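PDB 6RYO: lipoprotein signal peptidase from Staphylococcus aureus, which cleaves the signal peptides from membrane-bound prolipoproteins, as an aspartic-type peptidase working inside the bacterial cell membrane. Local coordinates for residues I52-D60 and L69-N77; G138-T146 and P154-S162. All coordinates share one frame; numbering follows the deposited sequence.

Interaction 1: I52-D60 and L69-N77; sequences IATTMKIGD and LNITSHRNN. With OLC ((2R)-2,3-dihydroxypropyl (9Z)-octadec-9-enoate), chain B; OLC ((2R)-2,3-dihydroxypropyl (9Z)-octadec-9-enoate), chain G.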
# COMPACT_ATOMS: atom_id res chain seq x y z
N ILE A 52 6.42 8.67 -12.37
CA ILE A 52 5.38 8.52 -13.37
C ILE A 52 4.65 9.85 -13.59
O ILE A 52 4.27 10.18 -14.72
CB ILE A 52 4.39 7.41 -12.96
CG1 ILE A 52 5.15 6.11 -12.67
CG2 ILE A 52 3.35 7.19 -14.04
CD1 ILE A 52 6.07 5.70 -13.78
N ALA A 53 4.46 10.62 -12.52
CA ALA A 53 3.72 11.88 -12.63
C ALA A 53 4.47 12.91 -13.46
O ALA A 53 3.84 13.74 -14.13
CB ALA A 53 3.42 12.43 -11.24
N THR A 54 5.80 12.88 -13.43
CA THR A 54 6.60 13.92 -14.08
C THR A 54 7.19 13.50 -15.42
O THR A 54 7.72 14.36 -16.14
CB THR A 54 7.74 14.36 -13.15
OG1 THR A 54 8.55 13.23 -12.81
CG2 THR A 54 7.17 14.95 -11.87
N THR A 55 7.11 12.22 -15.79
CA THR A 55 7.61 11.76 -17.07
C THR A 55 6.52 11.41 -18.07
O THR A 55 6.82 11.23 -19.25
CB THR A 55 8.51 10.52 -16.89
OG1 THR A 55 7.97 9.67 -15.87
CG2 THR A 55 9.92 10.94 -16.52
N MET A 56 5.26 11.33 -17.64
CA MET A 56 4.20 10.82 -18.49
C MET A 56 2.97 11.71 -18.36
O MET A 56 2.90 12.62 -17.53
CB MET A 56 3.84 9.37 -18.13
CG MET A 56 5.03 8.42 -18.14
SD MET A 56 4.60 6.79 -17.50
CE MET A 56 3.32 6.30 -18.65
N LYS A 57 1.99 11.42 -19.21
CA LYS A 57 0.67 12.04 -19.17
C LYS A 57 -0.37 10.98 -18.84
O LYS A 57 -0.13 9.78 -19.00
CB LYS A 57 0.34 12.72 -20.50
CG LYS A 57 1.35 13.76 -20.93
CD LYS A 57 1.57 13.73 -22.43
CE LYS A 57 0.29 14.01 -23.19
NZ LYS A 57 0.52 13.97 -24.66
N ILE A 58 -1.53 11.44 -18.36
CA ILE A 58 -2.61 10.51 -18.05
C ILE A 58 -3.01 9.75 -19.31
O ILE A 58 -3.28 10.36 -20.35
CB ILE A 58 -3.81 11.25 -17.45
CG1 ILE A 58 -3.34 12.34 -16.48
CG2 ILE A 58 -4.73 10.27 -16.73
CD1 ILE A 58 -2.77 11.82 -15.19
N GLY A 59 -3.04 8.42 -19.21
CA GLY A 59 -3.39 7.57 -20.33
C GLY A 59 -2.20 7.00 -21.08
O GLY A 59 -2.36 5.98 -21.76
N ASP A 60 -1.03 7.62 -20.98
CA ASP A 60 0.16 7.09 -21.63
C ASP A 60 0.54 5.74 -21.02
O ASP A 60 0.21 5.43 -19.87
CB ASP A 60 1.32 8.07 -21.51
CG ASP A 60 1.12 9.31 -22.35
OD1 ASP A 60 0.16 9.34 -23.16
OD2 ASP A 60 1.93 10.26 -22.22
N LEU A 69 3.35 -6.78 -18.51
CA LEU A 69 3.46 -5.69 -17.56
C LEU A 69 3.70 -4.39 -18.32
O LEU A 69 4.69 -4.27 -19.05
CB LEU A 69 4.58 -5.94 -16.53
CG LEU A 69 4.56 -5.21 -15.18
CD1 LEU A 69 5.48 -5.91 -14.19
CD2 LEU A 69 4.94 -3.74 -15.29
N ASN A 70 2.81 -3.43 -18.13
CA ASN A 70 2.97 -2.08 -18.66
C ASN A 70 2.93 -1.07 -17.52
O ASN A 70 2.41 -1.34 -16.44
CB ASN A 70 1.88 -1.75 -19.69
CG ASN A 70 2.01 -2.56 -20.96
OD1 ASN A 70 2.72 -2.16 -21.88
ND2 ASN A 70 1.32 -3.69 -21.03
N ILE A 71 3.52 0.09 -17.77
CA ILE A 71 3.42 1.24 -16.87
C ILE A 71 2.40 2.19 -17.48
O ILE A 71 2.72 2.97 -18.39
CB ILE A 71 4.78 1.92 -16.65
CG1 ILE A 71 5.78 0.93 -16.04
CG2 ILE A 71 4.61 3.12 -15.75
CD1 ILE A 71 5.35 0.35 -14.72
N THR A 72 1.18 2.13 -16.98
CA THR A 72 0.07 2.91 -17.51
C THR A 72 -0.29 3.98 -16.48
O THR A 72 -0.75 3.67 -15.38
CB THR A 72 -1.13 2.02 -17.82
OG1 THR A 72 -0.74 1.02 -18.77
CG2 THR A 72 -2.26 2.83 -18.39
N SER A 73 -0.07 5.24 -16.84
CA SER A 73 -0.32 6.35 -15.93
C SER A 73 -1.81 6.49 -15.68
O SER A 73 -2.60 6.68 -16.61
CB SER A 73 0.25 7.65 -16.51
OG SER A 73 0.12 8.72 -15.58
N HIS A 74 -2.21 6.38 -14.41
CA HIS A 74 -3.60 6.51 -14.01
C HIS A 74 -3.67 7.26 -12.68
O HIS A 74 -2.70 7.29 -11.92
CB HIS A 74 -4.28 5.14 -13.88
CG HIS A 74 -5.70 5.21 -13.40
ND1 HIS A 74 -6.72 5.72 -14.18
CD2 HIS A 74 -6.27 4.83 -12.23
CE1 HIS A 74 -7.86 5.65 -13.50
NE2 HIS A 74 -7.61 5.12 -12.32
N ARG A 75 -4.83 7.87 -12.42
CA ARG A 75 -5.11 8.51 -11.15
C ARG A 75 -6.41 7.93 -10.59
O ARG A 75 -7.37 7.72 -11.34
CB ARG A 75 -5.24 10.03 -11.29
CG ARG A 75 -4.02 10.71 -11.90
CD ARG A 75 -2.76 10.42 -11.10
NE ARG A 75 -1.61 11.17 -11.59
CZ ARG A 75 -0.82 10.78 -12.59
NH1 ARG A 75 -1.06 9.64 -13.22
NH2 ARG A 75 0.20 11.54 -12.96
N ASN A 76 -6.43 7.67 -9.29
CA ASN A 76 -7.57 7.05 -8.63
C ASN A 76 -8.13 8.01 -7.58
O ASN A 76 -7.39 8.47 -6.71
CB ASN A 76 -7.19 5.72 -7.98
CG ASN A 76 -8.39 4.81 -7.77
OD1 ASN A 76 -9.50 5.27 -7.54
ND2 ASN A 76 -8.16 3.50 -7.85
N ASN A 77 -9.43 8.30 -7.67
CA ASN A 77 -10.11 9.16 -6.72
C ASN A 77 -11.40 8.51 -6.22
O ASN A 77 -12.34 9.20 -5.83
CB ASN A 77 -10.40 10.53 -7.32
CG ASN A 77 -11.23 10.44 -8.58
OD1 ASN A 77 -11.34 9.38 -9.20
ND2 ASN A 77 -11.83 11.56 -8.98
C10 OLC B . 3.64 -7.57 -6.29
C9 OLC B . 2.77 -7.79 -5.33
C11 OLC B . 3.44 -8.20 -7.66
C8 OLC B . 1.55 -8.68 -5.59
C24 OLC B . -6.45 -0.01 -7.70
C12 OLC B . 4.01 -7.27 -8.73
C7 OLC B . 0.31 -8.07 -4.95
C13 OLC B . 2.98 -7.09 -9.85
C6 OLC B . -0.41 -7.20 -5.98
C14 OLC B . 3.70 -7.01 -11.19
C5 OLC B . -1.68 -6.65 -5.34
C4 OLC B . -2.35 -5.65 -6.29
C3 OLC B . -3.35 -4.82 -5.49
C2 OLC B . -4.48 -4.36 -6.42
C21 OLC B . -6.93 -1.59 -5.82
C1 OLC B . -5.28 -3.26 -5.74
C22 OLC B . -6.78 -0.12 -6.21
O19 OLC B . -5.32 -3.19 -4.56
O25 OLC B . -7.12 1.11 -8.23
O23 OLC B . -7.97 0.56 -5.95
O20 OLC B . -5.97 -2.33 -6.52
C10 OLC G . 7.45 -2.16 -10.20
C9 OLC G . 7.80 -0.89 -10.20
C11 OLC G . 7.30 -2.94 -11.51
C8 OLC G . 8.08 -0.15 -11.51
C24 OLC G . 8.64 7.08 -20.42
C12 OLC G . 7.99 -4.30 -11.37
C7 OLC G . 8.80 1.16 -11.20
C13 OLC G . 6.98 -5.35 -10.91
C6 OLC G . 8.71 2.12 -12.39
C5 OLC G . 9.73 3.24 -12.20
C4 OLC G . 9.35 4.44 -13.07
C3 OLC G . 9.79 4.21 -14.51
C2 OLC G . 9.38 5.41 -15.37
C21 OLC G . 10.09 5.58 -19.03
C1 OLC G . 10.13 5.36 -16.70
C22 OLC G . 10.08 6.68 -20.09
O19 OLC G . 11.10 4.69 -16.80
O25 OLC G . 8.61 7.78 -21.63
O23 OLC G . 10.77 7.80 -19.62
O20 OLC G . 9.67 6.10 -17.80

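Interaction 2: G138-T146 and P154-S162; sequences GEVVDFIDT and PIFNIADSS. With OLC ((2R)-2,3-dihydroxypropyl (9Z)-octadec-9-enoate), chain B; OLC ((2R)-2,3-dihydroxypropyl (9Z)-octadec-9-enoate), chain C.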
# COMPACT_ATOMS: atom_id res chain seq x y z
N GLY A 138 -5.56 14.82 -3.32
CA GLY A 138 -6.92 14.33 -3.45
C GLY A 138 -7.08 13.17 -4.40
O GLY A 138 -8.21 12.83 -4.74
N GLU A 139 -5.98 12.56 -4.84
CA GLU A 139 -6.01 11.43 -5.75
C GLU A 139 -4.89 10.48 -5.35
O GLU A 139 -4.14 10.73 -4.41
CB GLU A 139 -5.85 11.88 -7.21
CG GLU A 139 -7.01 12.70 -7.74
CD GLU A 139 -6.72 13.31 -9.09
OE1 GLU A 139 -5.55 13.27 -9.53
OE2 GLU A 139 -7.67 13.82 -9.72
N VAL A 140 -4.78 9.37 -6.08
CA VAL A 140 -3.73 8.38 -5.87
C VAL A 140 -3.13 8.04 -7.22
O VAL A 140 -3.86 7.74 -8.17
CB VAL A 140 -4.26 7.12 -5.17
CG1 VAL A 140 -3.19 6.04 -5.13
CG2 VAL A 140 -4.74 7.44 -3.76
N VAL A 141 -1.80 8.07 -7.30
CA VAL A 141 -1.10 7.74 -8.54
C VAL A 141 -1.05 6.22 -8.69
O VAL A 141 -0.51 5.52 -7.83
CB VAL A 141 0.31 8.34 -8.56
CG1 VAL A 141 1.12 7.77 -9.73
CG2 VAL A 141 0.23 9.85 -8.64
N ASP A 142 -1.62 5.71 -9.78
CA ASP A 142 -1.59 4.29 -10.10
C ASP A 142 -0.87 4.11 -11.43
O ASP A 142 -1.20 4.79 -12.41
CB ASP A 142 -3.00 3.72 -10.18
CG ASP A 142 -3.67 3.63 -8.83
OD1 ASP A 142 -2.96 3.47 -7.82
OD2 ASP A 142 -4.92 3.72 -8.78
N PHE A 143 0.10 3.20 -11.46
CA PHE A 143 0.88 2.98 -12.68
C PHE A 143 1.13 1.52 -13.04
O PHE A 143 1.51 1.26 -14.18
CB PHE A 143 2.23 3.70 -12.59
CG PHE A 143 3.04 3.33 -11.38
CD1 PHE A 143 2.86 4.00 -10.18
CD2 PHE A 143 3.97 2.31 -11.44
CE1 PHE A 143 3.61 3.66 -9.06
CE2 PHE A 143 4.72 1.96 -10.33
CZ PHE A 143 4.53 2.64 -9.14
N ILE A 144 0.94 0.56 -12.14
CA ILE A 144 1.24 -0.83 -12.44
C ILE A 144 0.05 -1.45 -13.16
O ILE A 144 -1.05 -1.55 -12.61
CB ILE A 144 1.58 -1.62 -11.16
CG1 ILE A 144 2.87 -1.07 -10.53
CG2 ILE A 144 1.72 -3.09 -11.47
CD1 ILE A 144 3.29 -1.81 -9.28
N ASP A 145 0.28 -1.89 -14.40
CA ASP A 145 -0.76 -2.41 -15.28
C ASP A 145 -0.29 -3.76 -15.82
O ASP A 145 0.59 -3.81 -16.68
CB ASP A 145 -1.05 -1.43 -16.42
CG ASP A 145 -2.19 -1.89 -17.31
OD1 ASP A 145 -2.88 -2.87 -16.96
OD2 ASP A 145 -2.39 -1.26 -18.37
N THR A 146 -0.88 -4.84 -15.31
CA THR A 146 -0.47 -6.19 -15.68
C THR A 146 -1.68 -6.99 -16.15
O THR A 146 -2.83 -6.58 -15.98
CB THR A 146 0.21 -6.92 -14.51
OG1 THR A 146 -0.78 -7.41 -13.61
CG2 THR A 146 1.15 -5.98 -13.76
N PRO A 154 -7.52 -3.67 -11.63
CA PRO A 154 -7.24 -2.24 -11.74
C PRO A 154 -5.75 -1.93 -11.66
O PRO A 154 -4.94 -2.72 -11.17
CB PRO A 154 -7.99 -1.64 -10.55
CG PRO A 154 -8.07 -2.76 -9.56
CD PRO A 154 -8.24 -4.00 -10.39
N ILE A 155 -5.40 -0.74 -12.16
CA ILE A 155 -4.02 -0.26 -12.10
C ILE A 155 -3.71 0.11 -10.65
O ILE A 155 -4.42 0.92 -10.04
CB ILE A 155 -3.82 0.93 -13.04
CG1 ILE A 155 -4.31 0.58 -14.45
CG2 ILE A 155 -2.35 1.33 -13.09
CD1 ILE A 155 -4.28 1.74 -15.42
N PHE A 156 -2.66 -0.48 -10.10
CA PHE A 156 -2.29 -0.25 -8.71
C PHE A 156 -0.84 0.25 -8.62
O PHE A 156 -0.21 0.57 -9.63
CB PHE A 156 -2.49 -1.53 -7.88
CG PHE A 156 -1.68 -2.70 -8.35
CD1 PHE A 156 -2.14 -3.51 -9.38
CD2 PHE A 156 -0.47 -3.02 -7.76
CE1 PHE A 156 -1.41 -4.60 -9.82
CE2 PHE A 156 0.27 -4.10 -8.18
CZ PHE A 156 -0.20 -4.89 -9.21
N ASN A 157 -0.33 0.34 -7.39
CA ASN A 157 0.98 0.93 -7.14
C ASN A 157 1.69 0.12 -6.06
O ASN A 157 1.24 -0.95 -5.65
CB ASN A 157 0.83 2.41 -6.77
CG ASN A 157 -0.19 2.64 -5.67
OD1 ASN A 157 -0.29 1.85 -4.73
ND2 ASN A 157 -0.96 3.71 -5.79
N ILE A 158 2.82 0.65 -5.59
CA ILE A 158 3.61 -0.04 -4.57
C ILE A 158 2.86 -0.07 -3.24
O ILE A 158 2.87 -1.08 -2.53
CB ILE A 158 4.99 0.62 -4.43
CG1 ILE A 158 5.73 0.60 -5.77
CG2 ILE A 158 5.81 -0.07 -3.36
CD1 ILE A 158 6.06 -0.80 -6.26
N ALA A 159 2.21 1.04 -2.88
CA ALA A 159 1.45 1.09 -1.63
C ALA A 159 0.36 0.03 -1.61
O ALA A 159 0.10 -0.59 -0.57
CB ALA A 159 0.86 2.48 -1.43
N ASP A 160 -0.30 -0.20 -2.75
CA ASP A 160 -1.27 -1.29 -2.84
C ASP A 160 -0.59 -2.64 -2.70
O ASP A 160 -1.14 -3.57 -2.09
CB ASP A 160 -2.04 -1.20 -4.15
CG ASP A 160 -2.83 0.08 -4.28
OD1 ASP A 160 -3.36 0.56 -3.26
OD2 ASP A 160 -2.94 0.61 -5.41
N SER A 161 0.62 -2.78 -3.26
CA SER A 161 1.33 -4.06 -3.20
C SER A 161 1.74 -4.40 -1.78
O SER A 161 1.59 -5.56 -1.35
CB SER A 161 2.55 -4.01 -4.11
OG SER A 161 2.20 -3.60 -5.42
N SER A 162 2.28 -3.43 -1.04
CA SER A 162 2.68 -3.68 0.34
C SER A 162 1.48 -4.07 1.20
O SER A 162 1.59 -4.96 2.06
CB SER A 162 3.37 -2.44 0.91
OG SER A 162 3.70 -2.62 2.27
C10 OLC B . 3.64 -7.57 -6.29
C9 OLC B . 2.77 -7.79 -5.33
C11 OLC B . 3.44 -8.20 -7.66
C8 OLC B . 1.55 -8.68 -5.59
C24 OLC B . -6.45 -0.01 -7.70
C12 OLC B . 4.01 -7.27 -8.73
C7 OLC B . 0.31 -8.07 -4.95
C13 OLC B . 2.98 -7.09 -9.85
C6 OLC B . -0.41 -7.20 -5.98
C14 OLC B . 3.70 -7.01 -11.19
C5 OLC B . -1.68 -6.65 -5.34
C4 OLC B . -2.35 -5.65 -6.29
C3 OLC B . -3.35 -4.82 -5.49
C2 OLC B . -4.48 -4.36 -6.42
C21 OLC B . -6.93 -1.59 -5.82
C1 OLC B . -5.28 -3.26 -5.74
C22 OLC B . -6.78 -0.12 -6.21
O19 OLC B . -5.32 -3.19 -4.56
O25 OLC B . -7.12 1.11 -8.23
O23 OLC B . -7.97 0.56 -5.95
O20 OLC B . -5.97 -2.33 -6.52
C18 OLC C . 6.27 -4.22 -7.53
C10 OLC C . 7.10 -5.67 0.45
C9 OLC C . 7.99 -6.40 1.10
C17 OLC C . 5.50 -4.60 -6.27
C11 OLC C . 7.48 -4.28 -0.07
C8 OLC C . 9.40 -5.87 1.35
C24 OLC C . 15.10 -12.67 9.38
C16 OLC C . 6.38 -5.51 -5.42
C12 OLC C . 6.49 -3.85 -1.15
C7 OLC C . 10.34 -7.03 1.65
C15 OLC C . 7.45 -4.66 -4.74
C13 OLC C . 6.69 -4.74 -2.37
C6 OLC C . 10.00 -7.65 3.01
C14 OLC C . 6.81 -3.85 -3.61
C5 OLC C . 10.90 -7.06 4.09
C4 OLC C . 12.13 -7.94 4.29
C3 OLC C . 12.05 -8.62 5.66
C2 OLC C . 13.38 -8.44 6.40
C21 OLC C . 15.08 -10.56 8.04
C1 OLC C . 13.29 -9.09 7.78
C22 OLC C . 15.71 -11.28 9.23
O19 OLC C . 12.23 -9.33 8.24
O25 OLC C . 15.33 -13.14 10.67
O23 OLC C . 17.09 -11.38 9.05
O20 OLC C . 14.46 -9.40 8.49

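Interaction 1: I52-D60 and L69-N77
I58 lays its CD1 methyl over the centre of one face of the R75 guanidinium, 3.3 Å above the plane, the two side chains crossing at about a right angle. The arginine comes within range because its chain bends at chi2 (-57°), which swings the guanidinium back toward 52-60. NH1 donates to S73 OG at 2.8 Å, the hydroxyl oxygen lying only 8° out of the guanidinium plane; a second bond from NH1 runs to H74 O, met from above the carbonyl plane. Two bonds from NH1 to its own strand restrain the guanidinium, while a methyl of the other segment covers one face. NH2 reaches back to the end of helix 31-55, 3.6 Å from A53 CA.

The backbones join where that helix gives way to a type II beta turn, K57 to D60, leading into strand 61-63, so the contact seats the turn against the middle strand of a three-stranded antiparallel sheet. G59 N donates to S73 O, and S73 N returns a bond to D60 O at 3.0 Å. Inside the turn, K57 N meets D60 OD2 from above the carboxylate plane. S73 CB packs 3.3 Å from K57 O.

Toward the helix end of 52-60 the contact is largely apolar. I52 CD1 touches I71 CG2 at 3.6 Å, the side chains crossing at about a right angle, and the same methyl meets a monoolein chain (OLC, chain G). M56, bent at chi3 (60°), brings SD beside I71 CG2 and its CE to 3.4 Å from I71 O. T72, whose CB points away from 52-60, is hydrogen-bonded through OG1 to D145 OD2 and S61 OG.

Interaction 2: G138-T146 and P154-S162
The active site of this aspartic peptidase, with D142 and D160 as its predicted catalytic residues, is assembled where strand 140-146 meets the start of helix 158-174. D142 OD1 and D160 OD2 stand 3.7 Å apart without bonding to each other. Each is hydrogen-bonded to a polar side chain of the bound peptide, which is consistent with a shared catalytic centre. N157, the N-cap residue of helix 158-174, links the two segments through its amide. Its CG sits between the backbone N and the carbonyl carbon (chi1 50°), a torsion that turns the amide to the strand: ND2 donates to V141 O at 2.8 Å, nearly straight at 173°, with the acceptor in the amide plane. Its OD1 takes the N-H of D160 at 2.9 Å, and N157 N points to D160 OD2 in return, a capping box that opens the helix and fixes D160 relative to the strand.

Alongside, F143 and I144 both face F156 in a classic beta bulge. F156 O accepts from both amides, from I144 N nearly end-on at 2.8 Å and from F143 N above the carbonyl plane, while F156 N donates to I144 O on a lone pair. The F156 ring is sandwiched: I144 CG2 lies 3.5 Å above one face, offset toward the rim, and C4 of a monoolein (OLC, chain B) lies 3.4 Å above the opposite face, over the centre. I155 CG2 meets I144 O at 3.2 Å.

Helix 114-137 supplies N130, whose ND2 is hydrogen-bonded to D160 OD1, and packs against V140. Helix 31-55 brings T48 and I52 against the F143 side chain, D45 OD2 takes the N-H of A159, and strand 69-76 pairs with strand 140-146.

In the fold
From the N terminus, helix 31-55 ends in the turn of 52-60, and interaction 1 closes the short loop that carries strand 61-63 back to 69-77. The chain then runs through helices 87-108 and 114-137 before interaction 2 closes a second short loop, between 138-146 and 154-162. The two loops follow in series and neither encloses the other. They meet side by side in the sheet, where N70 N lies 2.7 Å from D145 O and H74 N 2.7 Å from D142 O, with the centres about 10 Å apart. Interaction 1 joins the first helix to the middle strand; interaction 2 joins strand 140-146, at one edge of the sheet, to the last helix.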